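Local coordinates for putative uncharacterized protein (PDB 4GNX) that forms part of the trimeric replication protein A complex bound to single-stranded DNA and contacts the DNA itself through an OB-fold domain, at residues Glu84-Gly95 against Ser108-Glu119; Arg50-Ser58 against Gln65-Asp73. One frame throughout, in Å; residues are numbered along the deposited sequence.

Contact 1 of 2, residues Glu84-Gly95 against Ser108-Glu119; sequences EIRNNVYVRVLG and SGHMRPVIDYNE. With nucleotides of chain G.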
loop_
_atom_site.group_PDB
_atom_site.type_symbol
_atom_site.label_atom_id
_atom_site.label_comp_id
_atom_site.label_asym_id
_atom_site.label_seq_id
_atom_site.Cartn_x
_atom_site.Cartn_y
_atom_site.Cartn_z
ATOM N N GLU B 84 20.852 -16.570 18.006
ATOM C CA GLU B 84 19.474 -16.776 17.575
ATOM C C GLU B 84 19.429 -17.131 16.084
ATOM O O GLU B 84 18.621 -17.963 15.666
ATOM C CB GLU B 84 18.645 -15.519 17.862
ATOM C CG GLU B 84 19.463 -14.232 17.816
ATOM C CD GLU B 84 18.665 -13.024 17.358
ATOM O OE1 GLU B 84 17.542 -12.813 17.877
ATOM O OE2 GLU B 84 19.173 -12.278 16.488
ATOM N N ILE B 85 20.301 -16.495 15.298
ATOM C CA ILE B 85 20.464 -16.799 13.873
ATOM C C ILE B 85 21.235 -18.100 13.638
ATOM O O ILE B 85 22.340 -18.290 14.148
ATOM C CB ILE B 85 21.173 -15.653 13.124
ATOM C CG1 ILE B 85 20.202 -14.494 12.902
ATOM C CG2 ILE B 85 21.703 -16.142 11.780
ATOM C CD1 ILE B 85 20.852 -13.166 12.595
ATOM N N ARG B 86 20.638 -18.982 12.851
ATOM C CA ARG B 86 21.240 -20.250 12.491
ATOM C C ARG B 86 20.980 -20.569 11.028
ATOM O O ARG B 86 20.246 -19.858 10.351
ATOM C CB ARG B 86 20.702 -21.342 13.398
ATOM C CG ARG B 86 21.429 -21.352 14.730
ATOM C CD ARG B 86 20.477 -21.475 15.901
ATOM N NE ARG B 86 20.367 -22.857 16.374
ATOM C CZ ARG B 86 19.425 -23.716 15.983
ATOM N NH1 ARG B 86 18.483 -23.342 15.093
ATOM N NH2 ARG B 86 19.425 -24.951 16.493
ATOM N N ASN B 87 21.611 -21.622 10.531
ATOM C CA ASN B 87 21.417 -22.050 9.160
ATOM C C ASN B 87 19.968 -22.383 8.852
ATOM O O ASN B 87 19.215 -22.793 9.737
ATOM C CB ASN B 87 22.302 -23.248 8.865
ATOM C CG ASN B 87 23.672 -22.830 8.448
ATOM O OD1 ASN B 87 23.881 -21.664 8.108
ATOM N ND2 ASN B 87 24.612 -23.751 8.464
ATOM N N ASN B 88 19.579 -22.196 7.599
ATOM C CA ASN B 88 18.267 -22.614 7.152
ATOM C C ASN B 88 17.120 -21.814 7.815
ATOM O O ASN B 88 16.038 -22.343 8.095
ATOM C CB ASN B 88 18.122 -24.124 7.335
ATOM C CG ASN B 88 16.959 -24.697 6.560
ATOM O OD1 ASN B 88 16.676 -24.296 5.411
ATOM N ND2 ASN B 88 16.269 -25.654 7.184
ATOM N N VAL B 89 17.372 -20.518 8.007
ATOM C CA VAL B 89 16.472 -19.601 8.729
ATOM C C VAL B 89 16.283 -18.313 7.912
ATOM O O VAL B 89 17.251 -17.740 7.408
ATOM C CB VAL B 89 17.059 -19.266 10.142
ATOM C CG1 VAL B 89 16.563 -17.926 10.650
ATOM C CG2 VAL B 89 16.766 -20.367 11.155
ATOM N N TYR B 90 15.047 -17.848 7.771
ATOM C CA TYR B 90 14.844 -16.569 7.106
ATOM C C TYR B 90 15.272 -15.378 7.958
ATOM O O TYR B 90 15.123 -15.380 9.185
ATOM C CB TYR B 90 13.418 -16.413 6.626
ATOM C CG TYR B 90 13.196 -16.993 5.245
ATOM C CD1 TYR B 90 12.643 -18.250 5.087
ATOM C CD2 TYR B 90 13.535 -16.270 4.088
ATOM C CE1 TYR B 90 12.426 -18.772 3.830
ATOM C CE2 TYR B 90 13.317 -16.787 2.821
ATOM C CZ TYR B 90 12.779 -18.043 2.700
ATOM O OH TYR B 90 12.571 -18.602 1.460
ATOM N N VAL B 91 15.837 -14.372 7.300
ATOM C CA VAL B 91 16.274 -13.165 7.983
ATOM C C VAL B 91 16.042 -11.918 7.142
ATOM O O VAL B 91 16.079 -11.970 5.891
ATOM C CB VAL B 91 17.764 -13.198 8.296
ATOM C CG1 VAL B 91 18.110 -14.386 9.173
ATOM C CG2 VAL B 91 18.547 -13.223 6.998
ATOM N N ARG B 92 15.812 -10.806 7.846
ATOM C CA ARG B 92 15.714 -9.479 7.238
ATOM C C ARG B 92 17.129 -8.898 7.304
ATOM O O ARG B 92 17.758 -8.879 8.365
ATOM C CB ARG B 92 14.660 -8.631 8.003
ATOM C CG ARG B 92 14.186 -7.269 7.452
ATOM C CD ARG B 92 14.573 -7.003 6.020
ATOM N NE ARG B 92 13.607 -6.348 5.106
ATOM C CZ ARG B 92 12.325 -6.661 4.958
ATOM N NH1 ARG B 92 11.782 -7.563 5.748
ATOM N NH2 ARG B 92 11.583 -6.058 4.025
ATOM N N VAL B 93 17.643 -8.461 6.166
ATOM C CA VAL B 93 18.988 -7.903 6.125
ATOM C C VAL B 93 18.926 -6.424 5.803
ATOM O O VAL B 93 18.265 -6.027 4.854
ATOM C CB VAL B 93 19.860 -8.619 5.070
ATOM C CG1 VAL B 93 21.221 -7.935 4.916
ATOM C CG2 VAL B 93 20.031 -10.090 5.444
ATOM N N LEU B 94 19.598 -5.612 6.602
ATOM C CA LEU B 94 19.783 -4.206 6.277
ATOM C C LEU B 94 21.283 -3.957 6.094
ATOM O O LEU B 94 22.084 -4.400 6.926
ATOM C CB LEU B 94 19.216 -3.348 7.403
ATOM C CG LEU B 94 18.941 -1.903 7.017
ATOM C CD1 LEU B 94 17.687 -1.371 7.687
ATOM C CD2 LEU B 94 20.129 -1.056 7.393
ATOM N N GLY B 95 21.694 -3.268 5.033
ATOM C CA GLY B 95 23.141 -3.158 4.774
ATOM C C GLY B 95 23.547 -2.198 3.681
ATOM O O GLY B 95 22.707 -1.539 3.120
ATOM N N SER B 108 26.772 -5.248 6.578
ATOM C CA SER B 108 25.530 -5.136 7.347
ATOM C C SER B 108 25.744 -4.734 8.789
ATOM O O SER B 108 26.761 -5.057 9.383
ATOM C CB SER B 108 24.778 -6.466 7.337
ATOM O OG SER B 108 23.700 -6.467 8.268
ATOM N N GLY B 109 24.764 -4.039 9.352
ATOM C CA GLY B 109 24.758 -3.763 10.776
ATOM C C GLY B 109 23.652 -4.559 11.416
ATOM O O GLY B 109 23.817 -5.141 12.484
ATOM N N HIS B 110 22.510 -4.599 10.752
ATOM C CA HIS B 110 21.359 -5.219 11.360
ATOM C C HIS B 110 20.894 -6.423 10.598
ATOM O O HIS B 110 20.841 -6.432 9.351
ATOM C CB HIS B 110 20.252 -4.193 11.531
ATOM C CG HIS B 110 20.728 -2.858 12.071
ATOM N ND1 HIS B 110 20.765 -2.578 13.395
ATOM C CD2 HIS B 110 21.191 -1.714 11.413
ATOM C CE1 HIS B 110 21.225 -1.319 13.573
ATOM N NE2 HIS B 110 21.484 -0.793 12.360
ATOM N N MET B 111 20.561 -7.466 11.348
ATOM C CA MET B 111 20.134 -8.707 10.742
ATOM C C MET B 111 19.233 -9.437 11.699
ATOM O O MET B 111 19.671 -9.884 12.746
ATOM C CB MET B 111 21.346 -9.561 10.420
ATOM C CG MET B 111 21.305 -10.163 9.035
ATOM S SD MET B 111 22.650 -11.337 8.792
ATOM C CE MET B 111 22.063 -12.150 7.307
ATOM N N ARG B 112 17.968 -9.567 11.342
ATOM C CA ARG B 112 16.986 -10.122 12.258
ATOM C C ARG B 112 16.173 -11.316 11.708
ATOM O O ARG B 112 15.725 -11.308 10.554
ATOM C CB ARG B 112 16.068 -8.993 12.693
ATOM C CG ARG B 112 14.648 -9.418 12.975
ATOM C CD ARG B 112 13.709 -8.243 12.826
ATOM N NE ARG B 112 13.258 -8.082 11.456
ATOM C CZ ARG B 112 12.343 -7.197 11.098
ATOM N NH1 ARG B 112 11.805 -6.411 12.019
ATOM N NH2 ARG B 112 11.965 -7.091 9.841
ATOM N N PRO B 113 16.001 -12.359 12.525
ATOM C CA PRO B 113 15.089 -13.437 12.207
ATOM C C PRO B 113 13.738 -12.910 11.810
ATOM O O PRO B 113 13.061 -12.292 12.622
ATOM C CB PRO B 113 14.952 -14.164 13.529
ATOM C CG PRO B 113 16.256 -13.956 14.195
ATOM C CD PRO B 113 16.902 -12.730 13.618
ATOM N N VAL B 114 13.361 -13.169 10.570
ATOM C CA VAL B 114 12.036 -12.872 10.058
ATOM C C VAL B 114 10.850 -13.191 11.007
ATOM O O VAL B 114 10.808 -14.246 11.661
ATOM C CB VAL B 114 11.846 -13.538 8.690
ATOM C CG1 VAL B 114 10.379 -13.587 8.289
ATOM C CG2 VAL B 114 12.641 -12.768 7.650
ATOM N N ILE B 115 9.897 -12.248 11.046
ATOM C CA ILE B 115 8.759 -12.254 11.971
ATOM C C ILE B 115 7.828 -13.458 11.721
ATOM O O ILE B 115 7.642 -14.326 12.607
ATOM C CB ILE B 115 7.961 -10.899 11.933
ATOM C CG1 ILE B 115 8.903 -9.680 12.031
ATOM C CG2 ILE B 115 6.918 -10.851 13.052
ATOM C CD1 ILE B 115 8.217 -8.333 12.217
ATOM N N ASP B 116 7.249 -13.469 10.520
ATOM C CA ASP B 116 6.431 -14.548 10.006
ATOM C C ASP B 116 6.777 -14.699 8.517
ATOM O O ASP B 116 7.462 -13.851 7.933
ATOM C CB ASP B 116 4.945 -14.228 10.213
ATOM C CG ASP B 116 4.494 -12.948 9.500
ATOM O OD1 ASP B 116 3.282 -12.608 9.530
ATOM O OD2 ASP B 116 5.343 -12.271 8.896
ATOM N N TYR B 117 6.309 -15.779 7.909
ATOM C CA TYR B 117 6.590 -16.053 6.507
ATOM C C TYR B 117 5.994 -15.014 5.568
ATOM O O TYR B 117 6.567 -14.732 4.521
ATOM C CB TYR B 117 6.089 -17.442 6.115
ATOM C CG TYR B 117 6.552 -17.832 4.762
ATOM C CD1 TYR B 117 7.871 -18.218 4.556
ATOM C CD2 TYR B 117 5.697 -17.772 3.675
ATOM C CE1 TYR B 117 8.331 -18.556 3.301
ATOM C CE2 TYR B 117 6.137 -18.107 2.414
ATOM C CZ TYR B 117 7.461 -18.506 2.229
ATOM O OH TYR B 117 7.947 -18.850 0.976
ATOM N N ASN B 118 4.851 -14.448 5.933
ATOM C CA ASN B 118 4.252 -13.403 5.134
ATOM C C ASN B 118 5.203 -12.254 4.857
ATOM O O ASN B 118 5.074 -11.594 3.830
ATOM C CB ASN B 118 3.005 -12.854 5.799
ATOM C CG ASN B 118 1.883 -13.856 5.853
ATOM O OD1 ASN B 118 1.400 -14.310 4.819
ATOM N ND2 ASN B 118 1.439 -14.185 7.059
ATOM N N GLU B 119 6.147 -11.988 5.754
ATOM C CA GLU B 119 7.110 -10.944 5.480
ATOM C C GLU B 119 7.964 -11.257 4.253
ATOM O O GLU B 119 8.233 -10.364 3.426
ATOM C CB GLU B 119 8.007 -10.698 6.671
ATOM C CG GLU B 119 8.929 -9.497 6.456
ATOM C CD GLU B 119 9.774 -9.142 7.674
ATOM O OE1 GLU B 119 9.884 -9.948 8.637
ATOM O OE2 GLU B 119 10.342 -8.035 7.665
ATOM P P DT G 21 25.069 0.825 12.788
ATOM O OP1 DT G 21 23.966 0.307 13.640
ATOM O OP2 DT G 21 26.133 1.665 13.397
ATOM O "O5'" DT G 21 25.767 -0.440 12.114
ATOM C "C5'" DT G 21 26.831 -1.149 12.780
ATOM C "C4'" DT G 21 28.033 -1.281 11.872
ATOM O "O4'" DT G 21 27.614 -1.656 10.537
ATOM C "C3'" DT G 21 28.887 -0.018 11.732
ATOM O "O3'" DT G 21 30.269 -0.281 12.048
ATOM C "C2'" DT G 21 28.623 0.465 10.311
ATOM C "C1'" DT G 21 28.131 -0.768 9.560
ATOM N N1 DT G 21 27.056 -0.519 8.567
ATOM C C2 DT G 21 27.376 -0.516 7.225
ATOM O O2 DT G 21 28.510 -0.692 6.808
ATOM N N3 DT G 21 26.312 -0.290 6.384
ATOM C C4 DT G 21 24.992 -0.079 6.742
ATOM O O4 DT G 21 24.145 0.112 5.874
ATOM C C5 DT G 21 24.729 -0.103 8.164
ATOM C C7 DT G 21 23.329 0.116 8.647
ATOM C C6 DT G 21 25.759 -0.322 8.991
#
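The R92 guanidinium presents an edge to E119, whose CG lies in its plane. The two flat groups are turned 39° apart, and R92 NH1 forms a salt bridge with E119 OE2, modelled too short to be trusted. R112 runs alongside R92, its guanidinium turned 78° from the other; R112 NH2 pairs with E119 OE2 at 2.9 Å. One carboxylate oxygen thus serves both arginines and probably offsets their like charges. R92 reaches it because CG stands anti to the backbone N (chi1 -170°) before the chain bends. Y90 CE1 meets the edge of the Y117 ring, 4.1 Å from Y117 CE1; both hydroxyls bond to E62 of a neighbouring subunit. The H110 ring stacks on H393 of another subunit, and H110 NE2 lies 3.0 Å from OP1 of DT21 of chain G.

Backbone bonds pair R92 with R112 in both directions, while S108 OG donates to L94 O at 2.9 Å. On the face that V93 shares with M111, M111 CE lies against V93 CG2 and also reaches V91 CG2.

In the OB-fold sheet, strand 90-100 is flanked by 110-113 and 38-50; M111 meets Y57, V59 and V68, and D116 N-caps the following helix 117-135.

Contact 2 of 2, residues Arg50-Ser58 against Gln65-Asp73; sequences RNATNVAYS and QIEVRQWLD. With nucleotides of chain G.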
loop_
_atom_site.group_PDB
_atom_site.type_symbol
_atom_site.label_atom_id
_atom_site.label_comp_id
_atom_site.label_asym_id
_atom_site.label_seq_id
_atom_site.Cartn_x
_atom_site.Cartn_y
_atom_site.Cartn_z
ATOM N N ARG B 50 32.704 -17.526 11.302
ATOM C CA ARG B 50 32.970 -16.543 12.344
ATOM C C ARG B 50 34.437 -16.169 12.415
ATOM O O ARG B 50 35.302 -17.034 12.513
ATOM C CB ARG B 50 32.520 -17.077 13.693
ATOM C CG ARG B 50 32.207 -16.007 14.729
ATOM C CD ARG B 50 31.361 -16.608 15.844
ATOM N NE ARG B 50 30.318 -17.470 15.282
ATOM C CZ ARG B 50 29.017 -17.195 15.287
ATOM N NH1 ARG B 50 28.573 -16.082 15.863
ATOM N NH2 ARG B 50 28.155 -18.048 14.729
ATOM N N ASN B 51 34.706 -14.869 12.379
ATOM C CA ASN B 51 36.069 -14.344 12.472
ATOM C C ASN B 51 36.279 -13.557 13.756
ATOM O O ASN B 51 35.349 -13.386 14.547
ATOM C CB ASN B 51 36.359 -13.448 11.268
ATOM C CG ASN B 51 36.162 -14.171 9.948
ATOM O OD1 ASN B 51 37.093 -14.815 9.440
ATOM N ND2 ASN B 51 34.954 -14.070 9.382
ATOM N N ALA B 52 37.500 -13.077 13.967
ATOM C CA ALA B 52 37.764 -12.156 15.067
ATOM C C ALA B 52 37.057 -10.825 14.818
ATOM O O ALA B 52 36.460 -10.247 15.728
ATOM C CB ALA B 52 39.256 -11.946 15.254
ATOM N N THR B 53 37.095 -10.362 13.573
ATOM C CA THR B 53 36.583 -9.040 13.232
ATOM C C THR B 53 35.111 -9.020 12.840
ATOM O O THR B 53 34.412 -8.048 13.125
ATOM C CB THR B 53 37.392 -8.410 12.088
ATOM O OG1 THR B 53 37.343 -9.273 10.942
ATOM C CG2 THR B 53 38.835 -8.182 12.515
ATOM N N ASN B 54 34.646 -10.089 12.193
ATOM C CA ASN B 54 33.302 -10.122 11.592
ATOM C C ASN B 54 32.644 -11.493 11.622
ATOM O O ASN B 54 33.306 -12.498 11.849
ATOM C CB ASN B 54 33.367 -9.652 10.139
ATOM C CG ASN B 54 34.260 -10.533 9.276
ATOM O OD1 ASN B 54 33.777 -11.442 8.601
ATOM N ND2 ASN B 54 35.575 -10.271 9.298
ATOM N N VAL B 55 31.333 -11.520 11.400
ATOM C CA VAL B 55 30.604 -12.756 11.130
ATOM C C VAL B 55 30.154 -12.745 9.678
ATOM O O VAL B 55 29.430 -11.823 9.241
ATOM C CB VAL B 55 29.341 -12.910 12.007
ATOM C CG1 VAL B 55 28.590 -14.187 11.635
ATOM C CG2 VAL B 55 29.691 -12.921 13.481
ATOM N N ALA B 56 30.563 -13.768 8.935
ATOM C CA ALA B 56 30.155 -13.896 7.536
ATOM C C ALA B 56 29.065 -14.950 7.363
ATOM O O ALA B 56 29.229 -16.087 7.799
ATOM C CB ALA B 56 31.351 -14.196 6.646
ATOM N N TYR B 57 27.956 -14.546 6.738
ATOM C CA TYR B 57 26.821 -15.422 6.425
ATOM C C TYR B 57 26.748 -15.609 4.933
ATOM O O TYR B 57 26.944 -14.651 4.173
ATOM C CB TYR B 57 25.500 -14.802 6.872
ATOM C CG TYR B 57 25.476 -14.434 8.324
ATOM C CD1 TYR B 57 25.835 -13.149 8.734
ATOM C CD2 TYR B 57 25.112 -15.370 9.300
ATOM C CE1 TYR B 57 25.830 -12.793 10.077
ATOM C CE2 TYR B 57 25.097 -15.031 10.654
ATOM C CZ TYR B 57 25.455 -13.737 11.041
ATOM O OH TYR B 57 25.448 -13.353 12.368
ATOM N N SER B 58 26.469 -16.835 4.502
ATOM C CA SER B 58 26.165 -17.063 3.106
ATOM C C SER B 58 24.679 -17.047 3.031
ATOM O O SER B 58 23.995 -17.699 3.801
ATOM C CB SER B 58 26.682 -18.391 2.617
ATOM O OG SER B 58 26.249 -18.582 1.289
ATOM N N GLN B 65 22.780 -15.853 -4.680
ATOM C CA GLN B 65 23.442 -16.010 -3.393
ATOM C C GLN B 65 24.451 -14.880 -3.160
ATOM O O GLN B 65 25.108 -14.436 -4.085
ATOM C CB GLN B 65 24.112 -17.382 -3.357
ATOM C CG GLN B 65 24.981 -17.690 -2.143
ATOM C CD GLN B 65 26.356 -17.042 -2.226
ATOM O OE1 GLN B 65 26.989 -16.786 -1.202
ATOM N NE2 GLN B 65 26.820 -16.763 -3.448
ATOM N N ILE B 66 24.575 -14.403 -1.932
ATOM C CA ILE B 66 25.557 -13.372 -1.649
ATOM C C ILE B 66 26.049 -13.488 -0.219
ATOM O O ILE B 66 25.373 -14.102 0.608
ATOM C CB ILE B 66 25.030 -11.954 -1.945
ATOM C CG1 ILE B 66 26.192 -10.973 -1.984
ATOM C CG2 ILE B 66 23.973 -11.545 -0.923
ATOM C CD1 ILE B 66 25.838 -9.656 -2.623
ATOM N N GLU B 67 27.246 -12.946 0.035
ATOM C CA GLU B 67 27.807 -12.868 1.372
ATOM C C GLU B 67 27.358 -11.601 2.030
ATOM O O GLU B 67 27.394 -10.536 1.425
ATOM C CB GLU B 67 29.324 -12.854 1.351
ATOM C CG GLU B 67 29.955 -14.156 1.779
ATOM C CD GLU B 67 30.248 -15.057 0.593
ATOM O OE1 GLU B 67 31.295 -14.840 -0.080
ATOM O OE2 GLU B 67 29.435 -15.985 0.342
ATOM N N VAL B 68 26.925 -11.724 3.276
ATOM C CA VAL B 68 26.739 -10.558 4.125
ATOM C C VAL B 68 27.582 -10.674 5.395
ATOM O O VAL B 68 27.446 -11.629 6.161
ATOM C CB VAL B 68 25.243 -10.226 4.385
ATOM C CG1 VAL B 68 24.331 -11.398 4.023
ATOM C CG2 VAL B 68 25.022 -9.706 5.804
ATOM N N ARG B 69 28.499 -9.734 5.582
ATOM C CA ARG B 69 29.290 -9.752 6.785
ATOM C C ARG B 69 28.899 -8.605 7.680
ATOM O O ARG B 69 28.727 -7.468 7.217
ATOM C CB ARG B 69 30.781 -9.782 6.495
ATOM C CG ARG B 69 31.273 -8.784 5.478
ATOM C CD ARG B 69 32.771 -8.977 5.251
ATOM N NE ARG B 69 33.100 -10.323 4.772
ATOM C CZ ARG B 69 32.900 -10.750 3.526
ATOM N NH1 ARG B 69 32.367 -9.945 2.614
ATOM N NH2 ARG B 69 33.228 -11.992 3.193
ATOM N N GLN B 70 28.706 -8.940 8.954
ATOM C CA GLN B 70 28.351 -7.956 9.955
ATOM C C GLN B 70 29.450 -7.891 10.983
ATOM O O GLN B 70 30.112 -8.889 11.266
ATOM C CB GLN B 70 26.976 -8.233 10.575
ATOM C CG GLN B 70 26.927 -9.260 11.686
ATOM C CD GLN B 70 25.569 -9.309 12.363
ATOM O OE1 GLN B 70 25.190 -10.333 12.955
ATOM N NE2 GLN B 70 24.819 -8.200 12.281
ATOM N N TRP B 71 29.643 -6.705 11.539
ATOM C CA TRP B 71 30.862 -6.405 12.279
ATOM C C TRP B 71 30.684 -6.466 13.763
ATOM O O TRP B 71 29.642 -6.094 14.297
ATOM C CB TRP B 71 31.448 -5.082 11.791
ATOM C CG TRP B 71 31.712 -5.153 10.300
ATOM C CD1 TRP B 71 30.814 -4.898 9.251
ATOM C CD2 TRP B 71 32.949 -5.580 9.640
ATOM N NE1 TRP B 71 31.406 -5.110 8.029
ATOM C CE2 TRP B 71 32.686 -5.519 8.188
ATOM C CE3 TRP B 71 34.207 -5.983 10.084
ATOM C CZ2 TRP B 71 33.654 -5.848 7.256
ATOM C CZ3 TRP B 71 35.175 -6.315 9.131
ATOM C CH2 TRP B 71 34.906 -6.245 7.752
ATOM N N LEU B 72 31.703 -6.987 14.431
ATOM C CA LEU B 72 31.678 -7.155 15.867
ATOM C C LEU B 72 32.483 -6.034 16.471
ATOM O O LEU B 72 33.452 -5.575 15.861
ATOM C CB LEU B 72 32.308 -8.488 16.236
ATOM C CG LEU B 72 31.840 -9.673 15.403
ATOM C CD1 LEU B 72 32.847 -10.811 15.490
ATOM C CD2 LEU B 72 30.447 -10.103 15.838
ATOM N N ASP B 73 32.076 -5.587 17.660
ATOM C CA ASP B 73 32.801 -4.541 18.401
ATOM C C ASP B 73 32.873 -4.835 19.904
ATOM O O ASP B 73 31.918 -5.338 20.503
ATOM C CB ASP B 73 32.181 -3.151 18.158
ATOM C CG ASP B 73 32.416 -2.630 16.738
ATOM O OD1 ASP B 73 31.733 -3.107 15.803
ATOM O OD2 ASP B 73 33.266 -1.729 16.563
ATOM P P DT G 22 30.742 -0.754 13.528
ATOM O OP1 DT G 22 30.587 -2.229 13.595
ATOM O OP2 DT G 22 30.062 0.099 14.537
ATOM O "O5'" DT G 22 32.303 -0.477 13.687
ATOM C "C5'" DT G 22 32.959 0.583 12.971
ATOM C "C4'" DT G 22 33.599 0.029 11.719
ATOM O "O4'" DT G 22 32.797 0.340 10.560
ATOM C "C3'" DT G 22 34.988 0.566 11.396
ATOM O "O3'" DT G 22 35.739 -0.451 10.716
ATOM C "C2'" DT G 22 34.695 1.775 10.516
ATOM C "C1'" DT G 22 33.336 1.468 9.878
ATOM N N1 DT G 22 32.329 2.548 9.952
ATOM C C2 DT G 22 31.468 2.709 8.888
ATOM O O2 DT G 22 31.524 2.031 7.874
ATOM N N3 DT G 22 30.541 3.711 9.050
ATOM C C4 DT G 22 30.386 4.537 10.148
ATOM O O4 DT G 22 29.508 5.395 10.149
ATOM C C5 DT G 22 31.314 4.301 11.233
ATOM C C7 DT G 22 31.223 5.146 12.465
ATOM C C6 DT G 22 32.221 3.327 11.084
ATOM P P DT G 23 35.792 -1.984 11.227
ATOM O OP1 DT G 23 34.581 -2.719 10.766
ATOM O OP2 DT G 23 36.131 -1.971 12.674
ATOM O "O5'" DT G 23 37.050 -2.573 10.446
ATOM C "C5'" DT G 23 36.925 -3.698 9.551
ATOM C "C4'" DT G 23 37.766 -3.484 8.314
ATOM O "O4'" DT G 23 37.162 -2.452 7.505
ATOM C "C3'" DT G 23 39.196 -3.024 8.593
ATOM O "O3'" DT G 23 40.073 -4.157 8.546
ATOM C "C2'" DT G 23 39.506 -2.065 7.455
ATOM C "C1'" DT G 23 38.148 -1.608 6.925
ATOM N N1 DT G 23 37.787 -0.210 7.241
ATOM C C2 DT G 23 36.610 0.295 6.735
ATOM O O2 DT G 23 35.854 -0.354 6.028
ATOM N N3 DT G 23 36.347 1.597 7.085
ATOM C C4 DT G 23 37.127 2.424 7.872
ATOM O O4 DT G 23 36.762 3.575 8.100
ATOM C C5 DT G 23 38.347 1.828 8.371
ATOM C C7 DT G 23 39.256 2.646 9.233
ATOM C C6 DT G 23 38.612 0.559 8.035
ATOM P P DT G 24 40.753 -4.785 9.860
ATOM O OP1 DT G 24 39.694 -4.988 10.881
ATOM O OP2 DT G 24 41.937 -3.948 10.188
ATOM O "O5'" DT G 24 41.277 -6.231 9.439
ATOM C "C5'" DT G 24 41.441 -6.610 8.058
ATOM C "C4'" DT G 24 40.277 -7.463 7.609
ATOM O "O4'" DT G 24 39.083 -6.649 7.531
ATOM C "C3'" DT G 24 40.434 -8.076 6.219
ATOM O "O3'" DT G 24 41.144 -9.323 6.241
ATOM C "C2'" DT G 24 38.999 -8.202 5.745
ATOM C "C1'" DT G 24 38.330 -6.984 6.367
ATOM N N1 DT G 24 38.277 -5.791 5.489
ATOM C C2 DT G 24 37.074 -5.486 4.892
ATOM O O2 DT G 24 36.063 -6.149 5.055
ATOM N N3 DT G 24 37.099 -4.370 4.090
ATOM C C4 DT G 24 38.183 -3.552 3.830
ATOM O O4 DT G 24 38.054 -2.582 3.087
ATOM C C5 DT G 24 39.415 -3.935 4.482
ATOM C C7 DT G 24 40.643 -3.109 4.260
ATOM C C6 DT G 24 39.401 -5.020 5.269
#
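The antiparallel beta hairpin of strands 54-60 and 65-71 carries this contact, and its DNA-facing end is built round N54 and W71. These two form a non-hydrogen-bonded pair whose side chains run side by side in the same direction. N54 CB sits over one face of the indole, 4.0 Å from the centroid of the W71 six-membered ring and 22° off its normal, a CH-pi contact. On the opposite face OP1 of DT23 of chain G lies 3.2 Å above the W71 ring plane, offset toward the rim, while DT24 of chain G approaches the ring edge, its C1' in the plane. The ring is thus held between a protein methylene and the DNA backbone. With CG set between the backbone N and the carbonyl carbon (chi1 61°), N54 turns its amide toward T53, and N54 ND2 donates to T53 OG1 at 2.6 Å.

Within the OB fold the hairpin lies between strands 38-50 and 103-108, which pair with its outer edges. Its own register is given by two hydrogen-bonded pairs: V55 N reaches Q70 O at 2.9 Å with the reverse bond present, and Y57 with V68 does likewise. Beyond the strand, L72 N donates to T53 O at 3.2 Å, and the L72 side chain crosses that of V55 at about a right angle, L72 CD2 lying 3.8 Å from V55 CG2.

The face bearing V55, Y57, V68 and Q70 turns away from W71 and carries a side-chain hydrogen bond. The Y57 hydroxyl donates to Q70 OE1 at 3.1 Å, ring and amide planes 69° apart. Q70 OE1 and V68 O both lie at the edge of the Y57 ring, near its plane. Y57 also touches I85 and V45, and V68 touches I106.

How the contacts relate
Contact 1 is the more deeply buried: 13 of its 17 touching residues are buried, against 5 of 16 in contact 2. Both belong to the curled OB-fold sheet and run antiparallel, at 160° and 159°. Their centres are about 14 Å apart, and they meet where S108 N lies 3.0 Å from R69 O, a probable hydrogen bond, with S108 CB packed against V68 CG2. Their chemistry diverges away from that seam. Contact 1 adds a charged network and tyrosines facing another subunit at its helix end, whereas contact 2 has no salt bridge between its segments and offers W71 to successive nucleotides of the DNA that contact 1 meets at DT21 of chain G.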